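Local coordinates for protein glutathione S-transferase (Pseudomonas fluorescens, PDB 3M3M) that binds glutathione and probably catalyses its conjugation, through the thiol sulfur, to electrophilic substrates, at residues A[20-23]-A[28-31]; A[57-60]-A[64-67]; A[94-99]-A[150-155]; A[112-115]-A[119-122]. All blocks are in the same frame, centred on the assembly; numbering follows the deposited sequence.

Contact 1. Residues A[20-23]-A[28-31]; sequences LMLN and PYEW
The Y29 ring receives L22 on one face and N23 near its rim. Methyl CD1 of L22 stands over the face, 4.0 Å from the centroid of the Y29 ring, a CH-pi contact displaced toward CG. L22 CB adds apolar contact along the same ring, 3.7 Å from Y29 CD2. At the hydroxyl end the amide of N23 meets the ring almost edge-on, the two planes 86° apart, and N23 ND2 donates to Y29 OH across 2.9 Å at a fairly straight 163°. The same ND2 is bonded to K19 O one turn earlier, a second bond that would limit the rotation of the amide. Y29 CG sits between the backbone N and the carbonyl carbon (chi1 59°), and from there the ring leans across to helix 13-24. Tyrosine suits the place because it joins a greasy face to a polar end. A phenylalanine here would probably keep the L22 contact but leave N23 ND2 without its mate on the strand. The pairing ties the end of helix 13-24 to strand 29-33, the second half of the beta-alpha-beta crossover characteristic of the thioredoxin-like N-terminal domain of glutathione transferases.

Contact 2. Residues A[57-60]-A[64-67]; sequences VLEL and TCLW
V57 and C65 meet on one face of the sheet, with E59 beside them. V57 CG1, anti to the backbone N (chi1 180°), reaches C65 CB at 3.7 Å, while C65 SG comes within 3.9 Å of E59 CB. The small thiol fits between the branched valine and the aliphatic stem of the glutamate, whose OE1 is engaged by Y7 OH and by a salt bridge with K49. Side chains alternate between the faces, and on the other L58 and L66 project from a hydrogen-bonded pair. L60 CD1 extends to L66 CD1, 4.2 Å away, and also approaches T64 CB at 4.0 Å, its chain running obliquely to both partners. Beneath these side chains the backbones form an antiparallel hairpin: L58 N to L66 O and L66 N to L58 O are both 2.8 Å, and L60 N to T64 O closes the turn end, again at 2.8 Å. E59 and C65 form the non-hydrogen-bonded pair between these links. W67 points its indole away from the partner strand, the nearest atoms of its side chain and the bound glutathione about 6 Å apart. Strand 65-67 is one of the sheet's two outermost strands within the chain, whereas strand 57-60 continues the sheet to strand 4-8 through backbone bonds of V57 and E59. F75 of helix 69-77 packs against L58, L60 and L66, and I72 also meets L58.

Contact 3. Residues A[94-99]-A[150-155]; sequences LQWQFF and PYLVGE
W96, on helix 87-117 of the all-helical C-terminal domain of the glutathione transferase fold, packs its indole against L152 and V153 in the loop leading to helix 159-168. Its CG lies anti to the carbonyl carbon (chi1 -75°), which sends the ring out from the helix to the loop. L152 CB rests squarely over the five-membered ring of W96, 3.9 Å from the centroid and only 6° off the normal. L152 CD2 reaches over the same face nearer the rim. The opposite face is approached by the amide NE2 of Q95. In V153, with CG1 anti to the backbone N (chi1 -179°), CG2 is the methyl turned to W96 CD1, which it meets at 3.7 Å, coming in obliquely. A wide, flat, mostly apolar ring suits this buried place, where A160 and L164 of helix 159-168 and V141 and Q145 of helix 125-146 also touch it. The loop is also held by a hydrogen bond from L152 N to D161 OD1 of helix 159-168. A leucine in place of W96 would probably leave L152 CB without a flat surface beneath it and rob the bridging water of its donor. That water lies in the plane of the indole at its edge: it accepts from W96 NE1 at 2.9 Å and donates to L152 O at 2.6 Å.

Contact 4. Residues A[112-115]-A[119-122]; sequences RFIQ and GLPE
I114 and L120 are joined first through their main chains. L120 N donates to I114 O over 2.9 Å at 155°, the donor tilted 31° from the carbonyl plane. G119 N turns to the next carbonyl instead, making a weak bond to Q115 O at 3.1 Å, and G119 CA adds a CA-H...O contact to the same oxygen. Two carbonyls of the last turn, of I114 and Q115, are thus met by N-H groups from beyond the helix, the second only weakly.

This is a glycine-terminated helix C-terminus. G119 is the first residue to leave helical angles, and its positive phi (67°) is readily adopted by a residue with no side chain. The pattern resembles a Schellman motif but is one residue wider, since L120 N reaches six residues back to I114. L120 also has positive phi, less usual for a residue other than glycine, and the two residues together swing the chain away from the helix axis.

The apolar contacts follow the same path. I114 CG2, the branch lying anti to the backbone N, faces L120 CD2 at 4.1 Å and P121 CD at the same separation. P121 CD also comes to 3.8 Å from I114 O. Proline fits here because it needs no hydrogen-bond acceptor for its own nitrogen. Beyond the turn I114 lies on E127 and L131, and L120 on R125 and Y128, all of helix 125-146.

Contacts 1 and 2 serve the same sheet of the N-terminal domain, at its two outer strands: contact 1 fastens a helix to one by side chains, contact 2 adds the other chiefly by main-chain bonds. Contacts 3 and 4 both use helix 87-117, but on opposite sides of the chain's centre, with contact 4 nested inside the loop that contact 3 closes. Contact 3 is buried and depends on an aromatic face and a bridging water, whereas contact 4, at the surface, depends on main-chain bonds from beyond the helix and on a glycine with positive phi. Contacts 1 and 2 are partly buried.

Contact 1. Residues A[20-23]-A[28-31]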
loop_
_atom_site.group_PDB
_atom_site.type_symbol
_atom_site.label_atom_id
_atom_site.label_comp_id
_atom_site.label_asym_id
_atom_site.label_seq_id
_atom_site.Cartn_x
_atom_site.Cartn_y
_atom_site.Cartn_z
ATOM N N LEU A 20 -1.155 -8.219 -3.567
ATOM C CA LEU A 20 -1.381 -8.996 -2.319
ATOM C C LEU A 20 -2.855 -9.357 -2.098
ATOM O O LEU A 20 -3.205 -10.528 -1.838
ATOM C CB LEU A 20 -0.888 -8.133 -1.115
ATOM C CG LEU A 20 -0.983 -8.818 0.279
ATOM C CD1 LEU A 20 -0.386 -10.363 0.294
ATOM C CD2 LEU A 20 -0.179 -7.908 1.282
HETATM N N MSE A 21 -3.736 -8.346 -2.249
HETATM C CA MSE A 21 -5.192 -8.639 -2.061
HETATM C C MSE A 21 -5.759 -9.696 -3.038
HETATM O O MSE A 21 -6.460 -10.619 -2.590
HETATM C CB MSE A 21 -5.947 -7.343 -2.231
HETATM C CG MSE A 21 -7.473 -7.418 -2.070
HETATM SE SE MSE A 21 -7.940 -7.424 -0.124
HETATM C CE MSE A 21 -7.665 -9.317 0.382
ATOM N N LEU A 22 -5.393 -9.589 -4.314
ATOM C CA LEU A 22 -5.851 -10.573 -5.283
ATOM C C LEU A 22 -5.390 -11.996 -4.905
ATOM O O LEU A 22 -6.207 -12.977 -4.988
ATOM C CB LEU A 22 -5.421 -10.172 -6.717
ATOM C CG LEU A 22 -6.154 -8.905 -7.247
ATOM C CD1 LEU A 22 -5.305 -8.400 -8.419
ATOM C CD2 LEU A 22 -7.577 -9.303 -7.683
ATOM N N ASN A 23 -4.122 -12.128 -4.533
ATOM C CA ASN A 23 -3.606 -13.474 -4.130
ATOM C C ASN A 23 -4.219 -13.979 -2.823
ATOM O O ASN A 23 -4.559 -15.147 -2.705
ATOM C CB ASN A 23 -2.051 -13.487 -4.086
ATOM C CG ASN A 23 -1.489 -13.488 -5.484
ATOM O OD1 ASN A 23 -1.301 -14.588 -6.069
ATOM N ND2 ASN A 23 -1.318 -12.327 -6.089
ATOM N N PRO A 28 -8.398 -14.434 -9.955
ATOM C CA PRO A 28 -7.510 -14.530 -11.097
ATOM C C PRO A 28 -7.363 -13.152 -11.700
ATOM O O PRO A 28 -8.278 -12.394 -11.630
ATOM C CB PRO A 28 -8.296 -15.424 -12.108
ATOM C CG PRO A 28 -9.721 -15.223 -11.741
ATOM C CD PRO A 28 -9.702 -15.090 -10.194
ATOM N N TYR A 29 -6.171 -12.870 -12.209
ATOM C CA TYR A 29 -5.931 -11.535 -12.850
ATOM C C TYR A 29 -4.931 -11.540 -13.953
ATOM O O TYR A 29 -3.963 -12.362 -13.932
ATOM C CB TYR A 29 -5.517 -10.491 -11.765
ATOM C CG TYR A 29 -4.276 -10.850 -11.013
ATOM C CD1 TYR A 29 -3.024 -10.240 -11.388
ATOM C CD2 TYR A 29 -4.321 -11.738 -9.871
ATOM C CE1 TYR A 29 -1.850 -10.581 -10.677
ATOM C CE2 TYR A 29 -3.176 -12.054 -9.166
ATOM C CZ TYR A 29 -1.935 -11.451 -9.584
ATOM O OH TYR A 29 -0.795 -11.780 -8.919
ATOM N N GLU A 30 -5.024 -10.520 -14.809
ATOM C CA GLU A 30 -3.965 -10.249 -15.728
ATOM C C GLU A 30 -3.235 -8.962 -15.163
ATOM O O GLU A 30 -3.901 -8.113 -14.610
ATOM C CB GLU A 30 -4.628 -9.910 -17.067
ATOM C CG GLU A 30 -3.642 -9.389 -18.125
ATOM C CD GLU A 30 -4.327 -9.039 -19.495
ATOM O OE1 GLU A 30 -5.572 -9.281 -19.671
ATOM O OE2 GLU A 30 -3.568 -8.524 -20.353
ATOM N N TRP A 31 -1.942 -8.910 -15.311
ATOM C CA TRP A 31 -1.159 -7.725 -14.864
ATOM C C TRP A 31 -0.577 -7.064 -16.093
ATOM O O TRP A 31 0.159 -7.720 -16.858
ATOM C CB TRP A 31 -0.073 -8.148 -13.885
ATOM C CG TRP A 31 0.638 -6.979 -13.215
ATOM C CD1 TRP A 31 1.732 -6.240 -13.674
ATOM C CD2 TRP A 31 0.359 -6.509 -11.890
ATOM N NE1 TRP A 31 2.137 -5.318 -12.684
ATOM C CE2 TRP A 31 1.303 -5.450 -11.593
ATOM C CE3 TRP A 31 -0.585 -6.881 -10.920
ATOM C CZ2 TRP A 31 1.295 -4.735 -10.354
ATOM C CZ3 TRP A 31 -0.561 -6.189 -9.640
ATOM C CH2 TRP A 31 0.373 -5.140 -9.393
#

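Contact 2. Residues A[57-60]-A[64-67]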
loop_
_atom_site.group_PDB
_atom_site.type_symbol
_atom_site.label_atom_id
_atom_site.label_comp_id
_atom_site.label_asym_id
_atom_site.label_seq_id
_atom_site.Cartn_x
_atom_site.Cartn_y
_atom_site.Cartn_z
ATOM N N VAL A 57 -4.618 0.851 -11.397
ATOM C CA VAL A 57 -5.983 0.846 -11.913
ATOM C C VAL A 57 -6.439 -0.603 -11.988
ATOM O O VAL A 57 -5.657 -1.486 -12.373
ATOM C CB VAL A 57 -5.994 1.425 -13.319
ATOM C CG1 VAL A 57 -7.526 1.396 -13.843
ATOM C CG2 VAL A 57 -5.518 2.897 -13.278
ATOM N N LEU A 58 -7.692 -0.869 -11.612
ATOM C CA LEU A 58 -8.286 -2.221 -11.719
ATOM C C LEU A 58 -9.355 -2.080 -12.785
ATOM O O LEU A 58 -10.272 -1.247 -12.689
ATOM C CB LEU A 58 -8.927 -2.668 -10.411
ATOM C CG LEU A 58 -9.666 -4.015 -10.500
ATOM C CD1 LEU A 58 -8.643 -5.077 -10.701
ATOM C CD2 LEU A 58 -10.438 -4.374 -9.236
ATOM N N GLU A 59 -9.211 -2.886 -13.839
ATOM C CA GLU A 59 -10.203 -2.849 -14.913
ATOM C C GLU A 59 -11.021 -4.140 -14.872
ATOM O O GLU A 59 -10.468 -5.241 -14.793
ATOM C CB GLU A 59 -9.481 -2.736 -16.267
ATOM C CG GLU A 59 -10.485 -2.844 -17.466
ATOM C CD GLU A 59 -9.685 -2.774 -18.775
ATOM O OE1 GLU A 59 -8.970 -1.826 -18.957
ATOM O OE2 GLU A 59 -9.793 -3.669 -19.629
ATOM N N LEU A 60 -12.341 -3.989 -14.844
ATOM C CA LEU A 60 -13.289 -5.117 -14.758
ATOM C C LEU A 60 -13.660 -5.591 -16.160
ATOM O O LEU A 60 -13.364 -4.947 -17.165
ATOM C CB LEU A 60 -14.580 -4.682 -14.009
ATOM C CG LEU A 60 -14.292 -3.885 -12.682
ATOM C CD1 LEU A 60 -15.626 -3.415 -12.055
ATOM C CD2 LEU A 60 -13.441 -4.696 -11.639
ATOM N N THR A 64 -15.105 -1.186 -17.047
ATOM C CA THR A 64 -15.158 -0.218 -15.950
ATOM C C THR A 64 -13.759 -0.232 -15.288
ATOM O O THR A 64 -13.207 -1.297 -15.071
ATOM C CB THR A 64 -16.170 -0.652 -14.910
ATOM O OG1 THR A 64 -17.475 -0.687 -15.518
ATOM C CG2 THR A 64 -16.202 0.404 -13.731
ATOM N N CYS A 65 -13.210 0.958 -14.999
ATOM C CA CYS A 65 -11.884 1.092 -14.376
ATOM C C CYS A 65 -12.040 1.772 -13.027
ATOM O O CYS A 65 -12.680 2.824 -12.974
ATOM C CB CYS A 65 -10.965 1.971 -15.219
ATOM S SG CYS A 65 -10.389 1.042 -16.672
ATOM N N LEU A 66 -11.499 1.145 -11.965
ATOM C CA LEU A 66 -11.572 1.705 -10.600
ATOM C C LEU A 66 -10.110 2.081 -10.279
ATOM O O LEU A 66 -9.169 1.334 -10.584
ATOM C CB LEU A 66 -12.037 0.619 -9.602
ATOM C CG LEU A 66 -13.427 -0.007 -9.999
ATOM C CD1 LEU A 66 -13.643 -1.214 -9.127
ATOM C CD2 LEU A 66 -14.479 1.037 -9.778
ATOM N N TRP A 67 -9.936 3.243 -9.675
ATOM C CA TRP A 67 -8.613 3.645 -9.292
ATOM C C TRP A 67 -8.647 4.101 -7.800
ATOM O O TRP A 67 -9.729 4.054 -7.182
ATOM C CB TRP A 67 -8.065 4.735 -10.264
ATOM C CG TRP A 67 -9.045 5.811 -10.681
ATOM C CD1 TRP A 67 -9.912 5.801 -11.781
ATOM C CD2 TRP A 67 -9.147 7.135 -10.123
ATOM N NE1 TRP A 67 -10.585 7.021 -11.867
ATOM C CE2 TRP A 67 -10.141 7.829 -10.863
ATOM C CE3 TRP A 67 -8.470 7.809 -9.082
ATOM C CZ2 TRP A 67 -10.478 9.153 -10.589
ATOM C CZ3 TRP A 67 -8.844 9.130 -8.770
ATOM C CH2 TRP A 67 -9.871 9.756 -9.496
#

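Contact 3. Residues A[94-99]-A[150-155]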
loop_
_atom_site.group_PDB
_atom_site.type_symbol
_atom_site.label_atom_id
_atom_site.label_comp_id
_atom_site.label_asym_id
_atom_site.label_seq_id
_atom_site.Cartn_x
_atom_site.Cartn_y
_atom_site.Cartn_z
ATOM N N LEU A 94 -11.238 2.134 7.671
ATOM C CA LEU A 94 -11.116 3.314 6.737
ATOM C C LEU A 94 -10.263 4.356 7.405
ATOM O O LEU A 94 -9.482 4.962 6.731
ATOM C CB LEU A 94 -12.512 3.935 6.394
ATOM C CG LEU A 94 -13.332 2.925 5.544
ATOM C CD1 LEU A 94 -14.761 3.486 5.364
ATOM C CD2 LEU A 94 -12.702 2.762 4.129
ATOM N N GLN A 95 -10.322 4.483 8.729
ATOM C CA GLN A 95 -9.478 5.475 9.421
ATOM C C GLN A 95 -8.013 5.171 9.110
ATOM O O GLN A 95 -7.282 6.065 8.775
ATOM C CB GLN A 95 -9.769 5.336 10.939
ATOM C CG GLN A 95 -8.839 6.087 11.813
ATOM C CD GLN A 95 -9.071 5.638 13.248
ATOM O OE1 GLN A 95 -10.009 6.083 13.927
ATOM N NE2 GLN A 95 -8.211 4.696 13.714
ATOM N N TRP A 96 -7.573 3.922 9.320
ATOM C CA TRP A 96 -6.195 3.609 9.062
ATOM C C TRP A 96 -5.833 3.810 7.552
ATOM O O TRP A 96 -4.708 4.169 7.260
ATOM C CB TRP A 96 -5.883 2.147 9.526
ATOM C CG TRP A 96 -5.797 2.089 10.991
ATOM C CD1 TRP A 96 -6.771 1.589 11.819
ATOM C CD2 TRP A 96 -4.816 2.704 11.821
ATOM N NE1 TRP A 96 -6.449 1.808 13.148
ATOM C CE2 TRP A 96 -5.222 2.450 13.184
ATOM C CE3 TRP A 96 -3.583 3.368 11.568
ATOM C CZ2 TRP A 96 -4.486 2.903 14.279
ATOM C CZ3 TRP A 96 -2.848 3.830 12.698
ATOM C CH2 TRP A 96 -3.310 3.560 14.028
ATOM N N GLN A 97 -6.761 3.512 6.665
ATOM C CA GLN A 97 -6.481 3.760 5.234
ATOM C C GLN A 97 -6.356 5.271 4.877
ATOM O O GLN A 97 -5.473 5.578 4.068
ATOM C CB GLN A 97 -7.519 3.103 4.361
ATOM C CG GLN A 97 -7.511 1.503 4.458
ATOM C CD GLN A 97 -8.412 0.938 3.438
ATOM O OE1 GLN A 97 -9.576 1.357 3.341
ATOM N NE2 GLN A 97 -7.888 -0.002 2.634
ATOM N N PHE A 98 -7.217 6.166 5.381
ATOM C CA PHE A 98 -7.035 7.585 5.079
ATOM C C PHE A 98 -5.760 8.047 5.756
ATOM O O PHE A 98 -5.032 8.870 5.195
ATOM C CB PHE A 98 -8.303 8.327 5.548
ATOM C CG PHE A 98 -9.463 8.072 4.642
ATOM C CD1 PHE A 98 -9.390 8.535 3.334
ATOM C CD2 PHE A 98 -10.617 7.396 5.080
ATOM C CE1 PHE A 98 -10.459 8.306 2.436
ATOM C CE2 PHE A 98 -11.673 7.150 4.242
ATOM C CZ PHE A 98 -11.592 7.606 2.890
ATOM N N PHE A 99 -5.516 7.593 7.005
ATOM C CA PHE A 99 -4.256 7.922 7.669
ATOM C C PHE A 99 -3.069 7.490 6.819
ATOM O O PHE A 99 -2.083 8.213 6.669
ATOM C CB PHE A 99 -4.198 7.160 9.030
ATOM C CG PHE A 99 -2.788 7.005 9.641
ATOM C CD1 PHE A 99 -2.238 7.957 10.512
ATOM C CD2 PHE A 99 -2.034 5.789 9.354
ATOM C CE1 PHE A 99 -0.897 7.761 11.072
ATOM C CE2 PHE A 99 -0.781 5.590 9.961
ATOM C CZ PHE A 99 -0.227 6.530 10.782
ATOM N N PRO A 150 -2.959 -6.926 17.869
ATOM C CA PRO A 150 -1.988 -7.559 16.987
ATOM C C PRO A 150 -2.156 -7.105 15.503
ATOM O O PRO A 150 -1.218 -7.276 14.698
ATOM C CB PRO A 150 -2.410 -9.050 17.043
ATOM C CG PRO A 150 -3.781 -9.023 17.461
ATOM C CD PRO A 150 -3.966 -7.880 18.375
ATOM N N TYR A 151 -3.314 -6.565 15.191
ATOM C CA TYR A 151 -3.504 -5.942 13.834
ATOM C C TYR A 151 -4.012 -4.538 14.121
ATOM O O TYR A 151 -4.230 -4.166 15.308
ATOM C CB TYR A 151 -4.530 -6.707 12.996
ATOM C CG TYR A 151 -3.975 -8.058 12.595
ATOM C CD1 TYR A 151 -3.019 -8.182 11.571
ATOM C CD2 TYR A 151 -4.390 -9.197 13.246
ATOM C CE1 TYR A 151 -2.500 -9.465 11.214
ATOM C CE2 TYR A 151 -3.847 -10.466 12.917
ATOM C CZ TYR A 151 -2.938 -10.578 11.886
ATOM O OH TYR A 151 -2.490 -11.857 11.523
ATOM N N LEU A 152 -4.108 -3.715 13.075
ATOM C CA LEU A 152 -4.466 -2.305 13.381
ATOM C C LEU A 152 -5.861 -2.191 13.910
ATOM O O LEU A 152 -6.121 -1.270 14.731
ATOM C CB LEU A 152 -4.270 -1.408 12.097
ATOM C CG LEU A 152 -2.766 -1.293 11.831
ATOM C CD1 LEU A 152 -2.652 -0.745 10.399
ATOM C CD2 LEU A 152 -2.056 -0.361 12.811
ATOM N N VAL A 153 -6.767 -3.085 13.454
ATOM C CA VAL A 153 -8.143 -3.056 13.900
ATOM C C VAL A 153 -8.395 -4.381 14.640
ATOM O O VAL A 153 -8.703 -5.406 14.007
ATOM C CB VAL A 153 -9.163 -2.820 12.762
ATOM C CG1 VAL A 153 -10.631 -2.780 13.282
ATOM C CG2 VAL A 153 -8.868 -1.431 11.970
ATOM N N GLY A 154 -8.144 -4.352 15.963
ATOM C CA GLY A 154 -8.384 -5.535 16.782
ATOM C C GLY A 154 -7.607 -6.774 16.407
ATOM O O GLY A 154 -6.383 -6.725 16.213
ATOM N N GLU A 155 -8.313 -7.905 16.424
ATOM C CA GLU A 155 -7.679 -9.205 16.263
ATOM C C GLU A 155 -7.754 -9.735 14.892
ATOM O O GLU A 155 -7.485 -10.963 14.722
ATOM C CB GLU A 155 -8.440 -10.245 17.193
ATOM C CG GLU A 155 -8.290 -9.961 18.660
ATOM C CD GLU A 155 -6.953 -10.511 19.205
ATOM O OE1 GLU A 155 -6.435 -11.543 18.665
ATOM O OE2 GLU A 155 -6.434 -9.954 20.206
HETATM O O HOH W 1 -7.967 0.524 15.320
#

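Contact 4. Residues A[112-115]-A[119-122]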
loop_
_atom_site.group_PDB
_atom_site.type_symbol
_atom_site.label_atom_id
_atom_site.label_comp_id
_atom_site.label_asym_id
_atom_site.label_seq_id
_atom_site.Cartn_x
_atom_site.Cartn_y
_atom_site.Cartn_z
ATOM N N ARG A 112 11.587 6.554 0.153
ATOM C CA ARG A 112 12.085 5.341 -0.576
ATOM C C ARG A 112 12.342 5.722 -2.042
ATOM O O ARG A 112 13.319 5.277 -2.640
ATOM C CB ARG A 112 11.009 4.244 -0.468
ATOM C CG ARG A 112 11.231 3.098 -1.536
ATOM C CD ARG A 112 10.360 1.879 -1.088
ATOM N NE ARG A 112 10.469 0.737 -2.051
ATOM C CZ ARG A 112 9.725 0.573 -3.144
ATOM N NH1 ARG A 112 8.834 1.513 -3.501
ATOM N NH2 ARG A 112 9.765 -0.575 -3.844
ATOM N N PHE A 113 11.470 6.519 -2.657
ATOM C CA PHE A 113 11.736 6.933 -4.067
ATOM C C PHE A 113 13.047 7.703 -4.168
ATOM O O PHE A 113 13.906 7.363 -4.986
ATOM C CB PHE A 113 10.609 7.777 -4.637
ATOM C CG PHE A 113 10.862 8.186 -6.044
ATOM C CD1 PHE A 113 10.710 7.283 -7.072
ATOM C CD2 PHE A 113 11.275 9.515 -6.326
ATOM C CE1 PHE A 113 10.937 7.689 -8.389
ATOM C CE2 PHE A 113 11.547 9.882 -7.648
ATOM C CZ PHE A 113 11.392 8.971 -8.650
ATOM N N ILE A 114 13.222 8.677 -3.285
ATOM C CA ILE A 114 14.456 9.476 -3.271
ATOM C C ILE A 114 15.686 8.611 -3.099
ATOM O O ILE A 114 16.680 8.769 -3.845
ATOM C CB ILE A 114 14.375 10.589 -2.175
ATOM C CG1 ILE A 114 13.378 11.683 -2.645
ATOM C CG2 ILE A 114 15.773 11.229 -1.902
ATOM C CD1 ILE A 114 12.999 12.680 -1.404
ATOM N N GLN A 115 15.673 7.716 -2.115
ATOM C CA GLN A 115 16.855 6.913 -1.816
ATOM C C GLN A 115 17.005 5.751 -2.829
ATOM O O GLN A 115 18.053 5.551 -3.390
ATOM C CB GLN A 115 16.758 6.344 -0.422
ATOM C CG GLN A 115 17.975 5.494 0.001
ATOM C CD GLN A 115 17.923 5.110 1.466
ATOM O OE1 GLN A 115 17.285 5.807 2.291
ATOM N NE2 GLN A 115 18.595 3.992 1.814
ATOM N N GLY A 119 18.925 7.439 -5.685
ATOM C CA GLY A 119 20.207 7.379 -5.018
ATOM C C GLY A 119 20.568 8.481 -4.045
ATOM O O GLY A 119 21.712 8.717 -3.715
ATOM N N LEU A 120 19.534 9.129 -3.549
ATOM C CA LEU A 120 19.624 10.136 -2.514
ATOM C C LEU A 120 20.404 11.332 -2.946
ATOM O O LEU A 120 21.393 11.625 -2.397
ATOM C CB LEU A 120 20.146 9.581 -1.214
ATOM C CG LEU A 120 19.350 10.110 -0.030
ATOM C CD1 LEU A 120 19.718 9.404 1.209
ATOM C CD2 LEU A 120 19.333 11.622 0.133
ATOM N N PRO A 121 19.941 11.992 -3.964
ATOM C CA PRO A 121 20.766 13.102 -4.438
ATOM C C PRO A 121 20.918 14.155 -3.397
ATOM O O PRO A 121 19.957 14.460 -2.647
ATOM C CB PRO A 121 19.973 13.709 -5.577
ATOM C CG PRO A 121 19.005 12.648 -5.964
ATOM C CD PRO A 121 18.699 11.865 -4.761
ATOM N N GLU A 122 22.077 14.816 -3.415
ATOM C CA GLU A 122 22.259 15.956 -2.488
ATOM C C GLU A 122 21.178 16.991 -2.554
ATOM O O GLU A 122 20.814 17.538 -1.511
ATOM C CB GLU A 122 23.625 16.651 -2.716
ATOM C CG GLU A 122 24.668 15.936 -1.903
ATOM C CD GLU A 122 24.364 15.849 -0.370
ATOM O OE1 GLU A 122 24.173 16.910 0.300
ATOM O OE2 GLU A 122 24.370 14.711 0.182
#